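Local coordinates for conserved protein (Geobacillus kaustophilus, PDB 2PCS), which is of unknown function but, as a CoxG-family member with a Bet v 1-like fold, probably binds a small ligand in its interior, at residues Ile135-Phe138 / Phe139-Gln143. Sequence-based numbering, arbitrary orientation.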
# COMPACT_ATOMS: atom_id res chain seq x y z
N ILE A 135 -1.74 -2.66 -5.30
CA ILE A 135 -0.28 -2.46 -5.17
C ILE A 135 0.34 -1.87 -6.45
O ILE A 135 1.04 -0.85 -6.35
CB ILE A 135 0.44 -3.78 -4.76
CG1 ILE A 135 -0.03 -4.18 -3.34
CG2 ILE A 135 1.97 -3.62 -4.84
CD1 ILE A 135 -0.02 -5.67 -3.10
N SER A 136 0.07 -2.45 -7.63
CA SER A 136 0.63 -1.88 -8.91
C SER A 136 0.21 -0.44 -9.18
O SER A 136 1.05 0.40 -9.56
CB SER A 136 0.24 -2.70 -10.13
OG SER A 136 0.48 -4.06 -9.89
N ASP A 137 -1.07 -0.14 -8.96
CA ASP A 137 -1.57 1.18 -9.15
C ASP A 137 -0.98 2.21 -8.17
O ASP A 137 -0.73 3.39 -8.52
CB ASP A 137 -3.10 1.20 -9.02
CG ASP A 137 -3.66 2.58 -9.37
OD1 ASP A 137 -3.58 2.94 -10.58
OD2 ASP A 137 -4.09 3.31 -8.44
N PHE A 138 -0.75 1.76 -6.94
CA PHE A 138 -0.04 2.61 -5.97
C PHE A 138 1.41 2.86 -6.41
O PHE A 138 1.90 3.99 -6.40
CB PHE A 138 -0.07 1.95 -4.60
CG PHE A 138 0.75 2.67 -3.56
CD1 PHE A 138 0.27 3.83 -2.92
CD2 PHE A 138 2.01 2.20 -3.23
CE1 PHE A 138 1.03 4.48 -1.97
CE2 PHE A 138 2.77 2.87 -2.26
CZ PHE A 138 2.28 3.97 -1.61
N PHE A 139 2.11 1.81 -6.77
CA PHE A 139 3.51 1.98 -7.15
C PHE A 139 3.63 2.80 -8.46
O PHE A 139 4.61 3.54 -8.65
CB PHE A 139 4.24 0.64 -7.20
CG PHE A 139 4.57 0.12 -5.84
CD1 PHE A 139 4.36 -1.20 -5.52
CD2 PHE A 139 5.06 0.96 -4.87
CE1 PHE A 139 4.64 -1.69 -4.24
CE2 PHE A 139 5.34 0.49 -3.58
CZ PHE A 139 5.12 -0.85 -3.27
N LYS A 140 2.58 2.72 -9.30
CA LYS A 140 2.49 3.48 -10.55
C LYS A 140 2.37 4.95 -10.24
O LYS A 140 3.04 5.76 -10.87
CB LYS A 140 1.27 3.03 -11.37
CG LYS A 140 1.04 3.84 -12.65
CD LYS A 140 -0.39 3.73 -13.20
CE LYS A 140 -0.59 4.76 -14.37
NZ LYS A 140 -1.92 4.56 -15.11
N LYS A 141 1.54 5.32 -9.27
CA LYS A 141 1.36 6.76 -9.03
C LYS A 141 2.53 7.32 -8.25
O LYS A 141 2.87 8.51 -8.40
CB LYS A 141 0.02 7.07 -8.35
CG LYS A 141 -1.23 6.85 -9.22
CD LYS A 141 -2.37 6.31 -8.37
CE LYS A 141 -3.79 6.79 -8.75
NZ LYS A 141 -4.79 6.41 -7.63
N ILE A 142 3.15 6.49 -7.42
CA ILE A 142 4.35 6.89 -6.68
C ILE A 142 5.45 7.17 -7.69
O ILE A 142 6.18 8.13 -7.55
CB ILE A 142 4.86 5.80 -5.68
CG1 ILE A 142 3.98 5.71 -4.45
CG2 ILE A 142 6.26 6.11 -5.20
CD1 ILE A 142 3.93 6.95 -3.69
N GLN A 143 5.57 6.31 -8.69
CA GLN A 143 6.61 6.49 -9.70
C GLN A 143 6.41 7.83 -10.41
O GLN A 143 7.39 8.55 -10.68
CB GLN A 143 6.70 5.29 -10.66
CG GLN A 143 7.85 5.35 -11.70
CD GLN A 143 9.26 5.69 -11.15
OE1 GLN A 143 10.10 4.80 -11.00
NE2 GLN A 143 9.52 6.98 -10.86
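Phe138 turns an edge of its ring toward the face of its neighbour Phe139. The evidence for an offset edge-to-face pair is a centroid separation of 5.3 Å with planes at 63°; Phe138 CE2 and Phe139 CE2 approach to 3.7 Å. One face of the Phe138 ring is taken by Ile142, one helical turn on: its CG1 stands 3.9 Å from the ring centroid and 19° off the normal, a CH-pi contact displaced toward the rim. A chi1 of 174° sets CG of Phe138 anti to its backbone N and beside its carbonyl carbon; the Ile142 N to Phe138 O hydrogen bond is 3.0 Å. Phe139 also meets Ile135, where CG2 of the isoleucine reaches CE1 of the ring at 3.3 Å. All these residues belong to helix 124-148, the long helix near the C-terminus packed against the curved antiparallel sheet in this Bet v 1-like fold. Phe139 is buried on Leu107, Tyr109 and Ile9 of the sheet, whereas Phe138 touches Leu28 and Cys31 of helix 25-31 and comes within about 4 Å of a bound unidentified ligand. Elsewhere round the helix, Lys141 NZ forms a salt bridge to Asp137 OD2 at 3.3 Å, weak as a hydrogen bond.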